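PDB 5ERE: extracellular ligand-binding receptor from Desulfohalobium retbaense DSM 5692, which probably acts as a sensory receptor, holding 2-oxo-4-methylpentanoic acid in its periplasmic binding protein region and cytosine in its tandem PAS sensor region. Local coordinates for residues S76-H79 against P80-E84; E117-A120 against A121-D125; M165-A168 against A169-T173; T288-A292 against L293-T297; V490-E493 against E494-K497. One frame throughout, in Å; residues are numbered along the deposited sequence.

Contact 1 of 5, residues S76-H79 against P80-E84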
loop_
_atom_site.group_PDB
_atom_site.type_symbol
_atom_site.label_atom_id
_atom_site.label_comp_id
_atom_site.label_asym_id
_atom_site.label_seq_id
_atom_site.Cartn_x
_atom_site.Cartn_y
_atom_site.Cartn_z
ATOM N N SER A 76 -22.870 2.408 -4.857
ATOM C CA SER A 76 -22.680 2.327 -6.297
ATOM C C SER A 76 -24.001 2.616 -7.034
ATOM O O SER A 76 -23.999 3.273 -8.063
ATOM C CB SER A 76 -22.107 0.958 -6.676
ATOM O OG SER A 76 -20.712 0.925 -6.415
ATOM N N ALA A 77 -25.121 2.180 -6.464
ATOM C CA ALA A 77 -26.443 2.395 -7.061
ATOM C C ALA A 77 -26.929 3.834 -6.878
ATOM O O ALA A 77 -27.608 4.382 -7.744
ATOM C CB ALA A 77 -27.447 1.438 -6.463
ATOM N N ILE A 78 -26.620 4.445 -5.739
ATOM C CA ILE A 78 -27.110 5.799 -5.478
ATOM C C ILE A 78 -26.279 6.838 -6.255
ATOM O O ILE A 78 -26.811 7.858 -6.691
ATOM C CB ILE A 78 -27.123 6.088 -3.955
ATOM C CG1 ILE A 78 -28.285 5.295 -3.336
ATOM C CG2 ILE A 78 -27.262 7.579 -3.676
ATOM C CD1 ILE A 78 -28.304 5.159 -1.807
ATOM N N HIS A 79 -24.992 6.556 -6.447
ATOM C CA HIS A 79 -24.053 7.477 -7.097
ATOM C C HIS A 79 -24.601 8.163 -8.389
ATOM O O HIS A 79 -24.633 9.398 -8.471
ATOM C CB HIS A 79 -22.751 6.721 -7.380
ATOM C CG HIS A 79 -21.851 7.379 -8.379
ATOM N ND1 HIS A 79 -21.074 8.472 -8.076
ATOM C CD2 HIS A 79 -21.571 7.069 -9.670
ATOM C CE1 HIS A 79 -20.367 8.819 -9.133
ATOM N NE2 HIS A 79 -20.654 7.987 -10.116
ATOM N N PRO A 80 -25.048 7.381 -9.389
ATOM C CA PRO A 80 -25.570 8.035 -10.607
ATOM C C PRO A 80 -26.913 8.735 -10.421
ATOM O O PRO A 80 -27.208 9.687 -11.133
ATOM C CB PRO A 80 -25.719 6.877 -11.593
ATOM C CG PRO A 80 -25.845 5.661 -10.729
ATOM C CD PRO A 80 -24.957 5.923 -9.545
ATOM N N LEU A 81 -27.713 8.255 -9.478
ATOM C CA LEU A 81 -29.011 8.840 -9.186
ATOM C C LEU A 81 -28.868 10.185 -8.489
ATOM O O LEU A 81 -29.522 11.148 -8.867
ATOM C CB LEU A 81 -29.842 7.881 -8.323
ATOM C CG LEU A 81 -30.044 6.506 -8.961
ATOM C CD1 LEU A 81 -30.877 5.561 -8.071
ATOM C CD2 LEU A 81 -30.719 6.665 -10.288
ATOM N N ALA A 82 -28.016 10.251 -7.470
ATOM C CA ALA A 82 -27.764 11.518 -6.802
ATOM C C ALA A 82 -27.209 12.523 -7.796
ATOM O O ALA A 82 -27.549 13.704 -7.742
ATOM C CB ALA A 82 -26.805 11.334 -5.642
ATOM N N ALA A 83 -26.348 12.053 -8.696
ATOM C CA ALA A 83 -25.733 12.937 -9.677
ATOM C C ALA A 83 -26.804 13.570 -10.565
ATOM O O ALA A 83 -26.835 14.780 -10.703
ATOM C CB ALA A 83 -24.723 12.188 -10.516
ATOM N N GLU A 84 -27.683 12.739 -11.127
ATOM C CA GLU A 84 -28.775 13.184 -12.002
ATOM C C GLU A 84 -29.718 14.171 -11.311
ATOM O O GLU A 84 -30.203 15.106 -11.941
ATOM C CB GLU A 84 -29.561 11.957 -12.514
ATOM C CG GLU A 84 -31.022 12.180 -12.929
ATOM C CD GLU A 84 -31.182 13.050 -14.166
ATOM O OE1 GLU A 84 -30.161 13.500 -14.729
ATOM O OE2 GLU A 84 -32.337 13.278 -14.583
#
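Pro80 sets its ring against the turn formed by 76-79, in the C-terminal half of helix 72-84, the helix of the beta-alpha-beta crossover between strands 64-70 and 88-92. Lacking an N-H, the proline cannot give the helical bond to the carbonyl of Ser76; its CD sits 3.2 Å from Ser76 O instead, and the helix kinks here. Helical bonding is resumed by Ala82, whose N donates to Ile78 O at 2.8 Å, almost straight at 175°, whereas the next bond, from Ala83 N to His79 O, is longer at 3.2 Å and more bent.

Leu81 lies on the flank that meets helix 47-60. Its CB rests 3.4 Å from Ile78 O. With chi1 at -57°, CG stands beside the backbone N and turns back toward the preceding turn, coming 3.5 Å from Ala77 O. CD1 continues past the same oxygen, also 3.5 Å from Ala77 O, and the side chain also packs on Val51 and Phe54. Elsewhere on the helix, Ile78 CG2 and Ala82 CB approach to 4.3 Å, both residues touching His89 of strand 88-92.

The imidazole of His79 is held at both nitrogens, ND1 by Thr105 OG1 and NE2 by the backbone N atoms of Thr100 and Glu101. The side chain crosses that of Pro80 at about a right angle, with His79 CG 3.6 Å from Pro80 CD.

Contact 2 of 5, residues E117-A120 against A121-D125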
loop_
_atom_site.group_PDB
_atom_site.type_symbol
_atom_site.label_atom_id
_atom_site.label_comp_id
_atom_site.label_asym_id
_atom_site.label_seq_id
_atom_site.Cartn_x
_atom_site.Cartn_y
_atom_site.Cartn_z
ATOM N N GLU A 117 -3.604 -4.303 -2.670
ATOM C CA GLU A 117 -2.153 -4.130 -2.851
ATOM C C GLU A 117 -1.378 -4.378 -1.554
ATOM O O GLU A 117 -0.287 -4.948 -1.562
ATOM C CB GLU A 117 -1.833 -2.720 -3.344
ATOM C CG GLU A 117 -1.534 -2.602 -4.831
ATOM C CD GLU A 117 -1.867 -1.227 -5.390
ATOM O OE1 GLU A 117 -1.465 -0.181 -4.787
ATOM O OE2 GLU A 117 -2.556 -1.208 -6.435
ATOM N N GLN A 118 -1.938 -3.938 -0.436
ATOM C CA GLN A 118 -1.268 -4.138 0.840
ATOM C C GLN A 118 -1.408 -5.601 1.309
ATOM O O GLN A 118 -0.431 -6.214 1.742
ATOM C CB GLN A 118 -1.820 -3.171 1.881
ATOM C CG GLN A 118 -1.536 -1.688 1.484
ATOM C CD GLN A 118 -1.844 -0.693 2.585
ATOM O OE1 GLN A 118 -2.792 0.117 2.480
ATOM N NE2 GLN A 118 -1.039 -0.735 3.649
ATOM N N LEU A 119 -2.627 -6.136 1.254
ATOM C CA LEU A 119 -2.874 -7.501 1.679
ATOM C C LEU A 119 -1.994 -8.494 0.888
ATOM O O LEU A 119 -1.550 -9.500 1.443
ATOM C CB LEU A 119 -4.367 -7.844 1.518
ATOM C CG LEU A 119 -4.863 -9.238 1.941
ATOM C CD1 LEU A 119 -4.782 -9.437 3.430
ATOM C CD2 LEU A 119 -6.302 -9.448 1.486
ATOM N N ALA A 120 -1.704 -8.162 -0.369
ATOM C CA ALA A 120 -0.871 -8.989 -1.245
ATOM C C ALA A 120 0.533 -9.217 -0.706
ATOM O O ALA A 120 1.183 -10.177 -1.101
ATOM C CB ALA A 120 -0.778 -8.353 -2.657
ATOM N N ALA A 121 1.016 -8.338 0.166
ATOM C CA ALA A 121 2.359 -8.519 0.722
ATOM C C ALA A 121 2.405 -9.720 1.639
ATOM O O ALA A 121 3.452 -10.327 1.810
ATOM C CB ALA A 121 2.831 -7.279 1.496
ATOM N N TYR A 122 1.274 -10.008 2.274
ATOM C CA TYR A 122 1.156 -11.167 3.151
ATOM C C TYR A 122 0.852 -12.426 2.329
ATOM O O TYR A 122 1.486 -13.460 2.517
ATOM C CB TYR A 122 0.059 -10.924 4.183
ATOM C CG TYR A 122 -0.126 -12.036 5.182
ATOM C CD1 TYR A 122 0.856 -12.305 6.129
ATOM C CD2 TYR A 122 -1.289 -12.799 5.205
ATOM C CE1 TYR A 122 0.701 -13.310 7.062
ATOM C CE2 TYR A 122 -1.450 -13.827 6.129
ATOM C CZ TYR A 122 -0.446 -14.072 7.060
ATOM O OH TYR A 122 -0.569 -15.067 8.003
ATOM N N LEU A 123 -0.115 -12.306 1.424
ATOM C CA LEU A 123 -0.684 -13.461 0.712
ATOM C C LEU A 123 0.315 -14.105 -0.248
ATOM O O LEU A 123 0.126 -15.249 -0.684
ATOM C CB LEU A 123 -1.945 -13.060 -0.081
ATOM C CG LEU A 123 -3.255 -12.843 0.685
ATOM C CD1 LEU A 123 -4.439 -12.567 -0.251
ATOM C CD2 LEU A 123 -3.550 -14.022 1.574
ATOM N N THR A 124 1.368 -13.374 -0.584
ATOM C CA THR A 124 2.289 -13.827 -1.603
ATOM C C THR A 124 3.121 -15.041 -1.109
ATOM O O THR A 124 3.658 -15.772 -1.916
ATOM C CB THR A 124 3.191 -12.640 -2.085
ATOM O OG1 THR A 124 3.838 -12.976 -3.319
ATOM C CG2 THR A 124 4.217 -12.227 -1.040
ATOM N N ASP A 125 3.163 -15.284 0.201
ATOM C CA ASP A 125 3.891 -16.430 0.756
ATOM C C ASP A 125 3.005 -17.668 0.935
ATOM O O ASP A 125 3.349 -18.587 1.686
ATOM C CB ASP A 125 4.515 -16.049 2.092
ATOM C CG ASP A 125 5.552 -14.955 1.949
ATOM O OD1 ASP A 125 6.235 -14.933 0.902
ATOM O OD2 ASP A 125 5.669 -14.121 2.875
#
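Leu119 and Leu123, one turn apart near the C-terminal end of helix 112-123, supply the apolar part of this contact. Leu119 CG lies 4.0 Å from Leu123 CD1, and Leu119 CD2 touches the same methyl. With CG anti to the backbone N (chi1 -179°), Leu119 leans along the helix toward its partner. Both are buried against neighbouring elements: Leu119 meets Trp142, Val207 and Thr230, while Leu123 packs on Leu146 and Phe150. Tyr122 brings its ring against those of Phe323 and Phe126.

The backbone bonding is mixed. Ala121 N donates to Gln118 O at 3.0 Å, three residues back, from above the carbonyl plane. Leu119 O takes two donors: Leu123 N at 3.2 Å, in the plane, and Tyr122 N at 3.0 Å, well above it. The bond from Thr124 N to Ala120 O is weak.

Polar links join this turn to other parts of the chain, as Gln118 NE2 reaches Tyr308 O and Ala121 O accepts from Gln331 NE2 of the long helix 324-357. Bonds to both the third and the fourth residue imply a helix that tightens locally toward 3-10 geometry, while its leucine face remains committed to the apolar interior.

Contact 3 of 5, residues M165-A168 against A169-T173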
loop_
_atom_site.group_PDB
_atom_site.type_symbol
_atom_site.label_atom_id
_atom_site.label_comp_id
_atom_site.label_asym_id
_atom_site.label_seq_id
_atom_site.Cartn_x
_atom_site.Cartn_y
_atom_site.Cartn_z
HETATM N N MSE A 165 -26.384 -17.402 5.350
HETATM C CA MSE A 165 -25.262 -18.097 6.023
HETATM C C MSE A 165 -25.302 -19.613 5.796
HETATM O O MSE A 165 -24.883 -20.409 6.651
HETATM C CB MSE A 165 -25.253 -17.808 7.515
HETATM C CG MSE A 165 -24.973 -16.311 7.827
HETATM SE SE MSE A 165 -23.335 -15.705 6.927
HETATM C CE MSE A 165 -22.018 -16.634 7.991
ATOM N N ASP A 166 -25.778 -19.994 4.625
ATOM C CA ASP A 166 -25.659 -21.373 4.197
ATOM C C ASP A 166 -24.332 -21.554 3.469
ATOM O O ASP A 166 -24.246 -21.249 2.288
ATOM C CB ASP A 166 -26.816 -21.761 3.295
ATOM C CG ASP A 166 -26.836 -23.250 3.012
ATOM O OD1 ASP A 166 -25.998 -23.976 3.600
ATOM O OD2 ASP A 166 -27.687 -23.691 2.217
ATOM N N ILE A 167 -23.313 -22.049 4.176
ATOM C CA ILE A 167 -21.953 -22.128 3.633
ATOM C C ILE A 167 -21.337 -23.541 3.629
ATOM O O ILE A 167 -20.166 -23.691 3.274
ATOM C CB ILE A 167 -21.009 -21.212 4.415
ATOM C CG1 ILE A 167 -21.080 -21.543 5.906
ATOM C CG2 ILE A 167 -21.377 -19.740 4.173
ATOM C CD1 ILE A 167 -19.974 -20.916 6.719
ATOM N N ALA A 168 -22.108 -24.558 4.024
ATOM C CA ALA A 168 -21.599 -25.935 4.110
ATOM C C ALA A 168 -21.022 -26.424 2.780
ATOM O O ALA A 168 -19.977 -27.086 2.748
ATOM C CB ALA A 168 -22.701 -26.881 4.579
ATOM N N ALA A 169 -21.709 -26.101 1.689
ATOM C CA ALA A 169 -21.247 -26.441 0.346
ATOM C C ALA A 169 -19.943 -25.758 -0.025
ATOM O O ALA A 169 -18.994 -26.416 -0.469
ATOM C CB ALA A 169 -22.302 -26.076 -0.675
ATOM N N GLN A 170 -19.920 -24.433 0.123
ATOM C CA GLN A 170 -18.771 -23.638 -0.274
ATOM C C GLN A 170 -17.556 -24.099 0.488
ATOM O O GLN A 170 -16.471 -24.172 -0.072
ATOM C CB GLN A 170 -19.010 -22.142 -0.008
ATOM C CG GLN A 170 -20.180 -21.567 -0.759
ATOM C CD GLN A 170 -21.486 -21.707 0.007
ATOM O OE1 GLN A 170 -21.780 -22.755 0.612
ATOM N NE2 GLN A 170 -22.278 -20.646 -0.008
ATOM N N LEU A 171 -17.760 -24.399 1.773
ATOM C CA LEU A 171 -16.694 -24.861 2.649
ATOM C C LEU A 171 -16.255 -26.286 2.243
ATOM O O LEU A 171 -15.104 -26.662 2.469
ATOM C CB LEU A 171 -17.156 -24.837 4.117
ATOM C CG LEU A 171 -17.220 -23.524 4.917
ATOM C CD1 LEU A 171 -17.883 -23.801 6.254
ATOM C CD2 LEU A 171 -15.846 -22.887 5.129
ATOM N N ALA A 172 -17.158 -27.060 1.636
ATOM C CA ALA A 172 -16.808 -28.415 1.168
ATOM C C ALA A 172 -15.921 -28.302 -0.062
ATOM O O ALA A 172 -14.828 -28.870 -0.100
ATOM C CB ALA A 172 -18.060 -29.245 0.862
ATOM N N THR A 173 -16.387 -27.537 -1.048
ATOM C CA THR A 173 -15.570 -27.166 -2.197
ATOM C C THR A 173 -14.187 -26.720 -1.759
ATOM O O THR A 173 -13.183 -27.093 -2.353
ATOM C CB THR A 173 -16.200 -26.015 -2.985
ATOM O OG1 THR A 173 -17.567 -26.312 -3.266
ATOM C CG2 THR A 173 -15.451 -25.760 -4.286
#
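Gln170 doubles back so that its amide lies against the backbone of Ile167, with OE1 only 3.1 Å from Ile167 CA. A first torsion that keeps CG beside the backbone N, followed by a sharp bend at chi2 (88°), returns the group toward the start of its own helix. There NE2 donates to Asp166 O at 3.1 Å, arriving in the carbonyl plane on a lone pair, with an angle of 147° at the hydrogen. The same nitrogen also bonds to Glu159 O at the end of strand 154-160, so two carbonyls fix the rotation of the amide and tie the helix start to the neighbouring strand.

Helix 168-175 begins here, with Ile167 in the N-cap position. An isoleucine has no polar side-chain atom to cap the first turn, and Ala168 N is buried without a partner. The carbonyls are better served. Leu171 N donates to Ile167 O at 2.9 Å, nearly in line with the C=O bond, whereas Ala172 N makes a weak bond to Ala168 O. Ala169 O receives two donors from one residue: Thr173 N at 2.9 Å, and Thr173 OG1 at 3.1 Å from above the carbonyl plane.

On the buried side, Ile167 carries CG1 between its backbone N and carbonyl carbon (chi1 55°), which extends the chain toward Leu171. The two side chains meet at an oblique angle, Ile167 CD1 touching Leu171 CD1 at 3.6 Å. Both residues also contact Gln196 of helix 190-199; Leu171 reaches Ala197 and Ile202 as well, and Ile167 touches Tyr160.

Contact 4 of 5, residues T288-A292 against L293-T297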
loop_
_atom_site.group_PDB
_atom_site.type_symbol
_atom_site.label_atom_id
_atom_site.label_comp_id
_atom_site.label_asym_id
_atom_site.label_seq_id
_atom_site.Cartn_x
_atom_site.Cartn_y
_atom_site.Cartn_z
ATOM N N THR A 288 -6.939 17.847 2.968
ATOM C CA THR A 288 -6.450 17.003 4.025
ATOM C C THR A 288 -7.224 17.350 5.287
ATOM O O THR A 288 -7.450 18.527 5.573
ATOM C CB THR A 288 -4.945 17.190 4.200
ATOM O OG1 THR A 288 -4.306 16.786 2.984
ATOM C CG2 THR A 288 -4.430 16.361 5.392
ATOM N N PHE A 289 -7.713 16.327 5.977
ATOM C CA PHE A 289 -8.351 16.499 7.286
ATOM C C PHE A 289 -7.749 15.565 8.302
ATOM O O PHE A 289 -7.441 14.401 7.990
ATOM C CB PHE A 289 -9.843 16.205 7.209
ATOM C CG PHE A 289 -10.587 17.074 6.245
ATOM C CD1 PHE A 289 -10.725 16.702 4.924
ATOM C CD2 PHE A 289 -11.165 18.262 6.677
ATOM C CE1 PHE A 289 -11.414 17.501 4.027
ATOM C CE2 PHE A 289 -11.860 19.087 5.777
ATOM C CZ PHE A 289 -11.985 18.695 4.455
ATOM N N THR A 290 -7.646 16.037 9.529
ATOM C CA THR A 290 -7.132 15.241 10.608
ATOM C C THR A 290 -8.263 15.094 11.598
ATOM O O THR A 290 -8.967 16.035 11.897
ATOM C CB THR A 290 -5.880 15.875 11.219
ATOM O OG1 THR A 290 -4.824 15.821 10.240
ATOM C CG2 THR A 290 -5.440 15.119 12.454
ATOM N N GLY A 291 -8.490 13.863 12.031
ATOM C CA GLY A 291 -9.675 13.551 12.796
ATOM C C GLY A 291 -9.529 12.152 13.368
ATOM O O GLY A 291 -8.425 11.657 13.543
ATOM N N ALA A 292 -10.652 11.522 13.653
ATOM C CA ALA A 292 -10.630 10.259 14.352
ATOM C C ALA A 292 -9.986 9.170 13.511
ATOM O O ALA A 292 -9.347 8.246 14.074
ATOM C CB ALA A 292 -12.037 9.858 14.775
ATOM N N LEU A 293 -10.089 9.289 12.176
ATOM C CA LEU A 293 -9.456 8.322 11.263
ATOM C C LEU A 293 -7.995 8.617 11.056
ATOM O O LEU A 293 -7.351 7.987 10.233
ATOM C CB LEU A 293 -10.102 8.345 9.883
ATOM C CG LEU A 293 -11.464 7.752 9.625
ATOM C CD1 LEU A 293 -11.991 8.296 8.237
ATOM C CD2 LEU A 293 -11.297 6.234 9.588
ATOM N N GLY A 294 -7.496 9.654 11.717
ATOM C CA GLY A 294 -6.123 10.063 11.507
ATOM C C GLY A 294 -6.077 11.115 10.412
ATOM O O GLY A 294 -7.048 11.818 10.191
ATOM N N LYS A 295 -4.933 11.216 9.750
ATOM C CA LYS A 295 -4.753 12.137 8.639
ATOM C C LYS A 295 -5.351 11.528 7.379
ATOM O O LYS A 295 -4.898 10.472 6.918
ATOM C CB LYS A 295 -3.275 12.446 8.446
ATOM C CG LYS A 295 -3.015 13.457 7.341
ATOM C CD LYS A 295 -1.536 13.781 7.228
ATOM C CE LYS A 295 -1.262 14.553 5.969
ATOM N NZ LYS A 295 0.153 14.374 5.598
ATOM N N VAL A 296 -6.392 12.188 6.867
ATOM C CA VAL A 296 -7.136 11.761 5.691
ATOM C C VAL A 296 -6.907 12.758 4.565
ATOM O O VAL A 296 -7.096 13.946 4.768
ATOM C CB VAL A 296 -8.672 11.651 5.967
ATOM C CG1 VAL A 296 -9.429 11.308 4.615
ATOM C CG2 VAL A 296 -8.972 10.621 7.082
ATOM N N THR A 297 -6.517 12.272 3.386
ATOM C CA THR A 297 -6.249 13.137 2.223
ATOM C C THR A 297 -7.197 12.768 1.109
ATOM O O THR A 297 -7.291 11.591 0.759
ATOM C CB THR A 297 -4.816 12.981 1.738
ATOM O OG1 THR A 297 -3.929 13.339 2.801
ATOM C CG2 THR A 297 -4.543 13.855 0.527
#
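Thr288 and Lys295 meet diagonally across a beta hairpin with a two-residue loop, strands 288-291 and 296-298 joined by a type I turn from Gly291 to Gly294. Lys295 starts with CG anti to the backbone N (chi1 -177°) and stays extended to its end, a shape that carries the aliphatic chain past Thr288. The methyl of Thr288 touches this chain at two points: Thr288 CG2 is 3.8 Å from Lys295 CG and 3.7 Å from Lys295 CE. Thr290, the direct partner of Lys295, puts OG1 4.1 Å from Lys295 CB. The hydroxyl of Thr288 (chi1 -62°) turns the other way, toward Thr297, but the OG1 atoms of Thr288 and Thr297 are 3.5 Å apart, at best a weak bond.

The opposite face carries Phe289 and Val296. The phenyl ring leaves the hairpin for Thr265 and Arg268 of helix 254-271, while Val296 packs on Ala304 and Tyr306.

Between the faces, Phe289 N to Val296 O and Val296 N to Phe289 O are both 2.7 Å and nearly straight. At the turn, Gly294 N to Gly291 O (2.9 Å) comes from above the carbonyl plane. Asp261 receives the N-H groups of Ala292 and Leu293 on its two carboxylate oxygens. Backbone bonds and this carboxylate therefore hold the hairpin's shape, just after calcium ligand Asn287, with the threonine-lysine face adding mainly van der Waals contact.

Contact 5 of 5, residues V490-E493 against E494-K497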
loop_
_atom_site.group_PDB
_atom_site.type_symbol
_atom_site.label_atom_id
_atom_site.label_comp_id
_atom_site.label_asym_id
_atom_site.label_seq_id
_atom_site.Cartn_x
_atom_site.Cartn_y
_atom_site.Cartn_z
ATOM N N VAL A 490 12.808 9.435 1.763
ATOM C CA VAL A 490 11.637 9.958 1.104
ATOM C C VAL A 490 11.577 11.500 1.245
ATOM O O VAL A 490 11.012 12.195 0.383
ATOM C CB VAL A 490 10.363 9.304 1.645
ATOM C CG1 VAL A 490 10.122 9.655 3.098
ATOM C CG2 VAL A 490 9.182 9.691 0.792
ATOM N N ASN A 491 12.192 12.013 2.310
ATOM C CA ASN A 491 12.468 13.447 2.425
ATOM C C ASN A 491 13.820 13.810 1.802
ATOM O O ASN A 491 14.860 13.660 2.432
ATOM C CB ASN A 491 12.453 13.889 3.902
ATOM C CG ASN A 491 12.891 15.342 4.063
ATOM O OD1 ASN A 491 13.008 16.082 3.072
ATOM N ND2 ASN A 491 13.157 15.749 5.297
ATOM N N ALA A 492 13.813 14.280 0.567
ATOM C CA ALA A 492 15.059 14.491 -0.170
ATOM C C ALA A 492 16.019 15.472 0.485
ATOM O O ALA A 492 17.212 15.466 0.171
ATOM C CB ALA A 492 14.741 14.955 -1.578
ATOM N N GLU A 493 15.518 16.310 1.391
ATOM C CA GLU A 493 16.375 17.278 2.060
ATOM C C GLU A 493 17.403 16.570 2.914
ATOM O O GLU A 493 18.438 17.146 3.236
ATOM C CB GLU A 493 15.553 18.252 2.916
ATOM C CG GLU A 493 14.795 19.272 2.088
ATOM C CD GLU A 493 13.768 20.051 2.890
ATOM O OE1 GLU A 493 13.821 20.007 4.138
ATOM O OE2 GLU A 493 12.900 20.705 2.267
ATOM N N GLU A 494 17.115 15.326 3.285
ATOM C CA GLU A 494 18.034 14.539 4.097
ATOM C C GLU A 494 19.145 13.874 3.264
ATOM O O GLU A 494 20.191 13.479 3.804
ATOM C CB GLU A 494 17.259 13.475 4.881
ATOM C CG GLU A 494 16.048 14.006 5.658
ATOM C CD GLU A 494 16.385 14.410 7.087
ATOM O OE1 GLU A 494 17.452 15.026 7.292
ATOM O OE2 GLU A 494 15.582 14.105 8.003
ATOM N N ILE A 495 18.917 13.718 1.959
ATOM C CA ILE A 495 19.890 13.050 1.105
ATOM C C ILE A 495 21.169 13.852 1.017
ATOM O O ILE A 495 21.154 15.055 0.693
ATOM C CB ILE A 495 19.332 12.802 -0.334
ATOM C CG1 ILE A 495 18.079 11.907 -0.247
ATOM C CG2 ILE A 495 20.424 12.197 -1.219
ATOM C CD1 ILE A 495 17.403 11.590 -1.590
ATOM N N GLY A 496 22.277 13.172 1.288
ATOM C CA GLY A 496 23.581 13.808 1.239
ATOM C C GLY A 496 24.076 14.175 2.630
ATOM O O GLY A 496 25.242 14.471 2.796
ATOM N N LYS A 497 23.189 14.127 3.621
ATOM C CA LYS A 497 23.549 14.448 4.997
ATOM C C LYS A 497 24.189 13.242 5.615
ATOM O O LYS A 497 23.745 12.109 5.391
ATOM C CB LYS A 497 22.338 14.835 5.848
ATOM C CG LYS A 497 21.468 15.931 5.306
ATOM C CD LYS A 497 22.246 17.203 5.077
ATOM C CE LYS A 497 21.313 18.372 4.758
ATOM N NZ LYS A 497 21.320 18.715 3.303
#
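Lys497 curls back on its own loop and offers its ammonium group to a backbone carbonyl, NZ lying 3.3 Å from Glu493 O in a weak hydrogen bond. Bends at chi2 (-58°) and chi4 fold the chain back over the turn, and CE passes close to the same oxygen.

The loop follows strand 486-488 as a run of tight turns. Asn491 opens it with an Asx turn, in which OD1 accepts from Glu493 N at 3.0 Å; the donor stands above the plane of the side-chain carbonyl. A short 3-10 turn overlaps it, Glu494 N bonding to Asn491 O at 2.9 Å and Ile495 N to Ala492 O at 3.0 Å. A type II beta turn from Glu494 to Lys497 comes next, closed by Lys497 N to Glu494 O at 3.1 Å, and Gly496 fills its third position with a positive phi (100°). Gly496 and Lys497 then bond through the backbone to Thr486, returning the chain to the strand.

Asn491 and Glu494 cross obliquely. Asn491 ND2 lies 3.4 Å from Glu494 CG, with the amide and carboxylate planes 47° apart. Ala492 CB and Ile495 CD1 make a looser apolar touch at 4.3 Å. The chemistry implies a solvent-facing loop shaped chiefly by short-range backbone bonds, to which the lysine adds one weak charged donor.

The five contacts come in series along the chain. Contacts 1 to 4 lie within the periplasmic binding protein region, whose ligand is 2-oxo-4-methylpentanoic acid. Contact 1 is on a helix flanking the five-stranded parallel sheet, whereas contact 2 and the loop-to-helix start of contact 3 lie beside the mixed sheet; their centres are about 25 Å apart. The hairpin of contact 4 extends that same mixed sheet, next to the calcium site. Contact 5 lies beyond, following strand 486-488 of the second antiparallel sheet. Its centre is about 54 Å from that of contact 3 but 26 Å from that of contact 4. Contact 2, bonded to helix 324-357, lies where the ligand-binding and sensor regions adjoin.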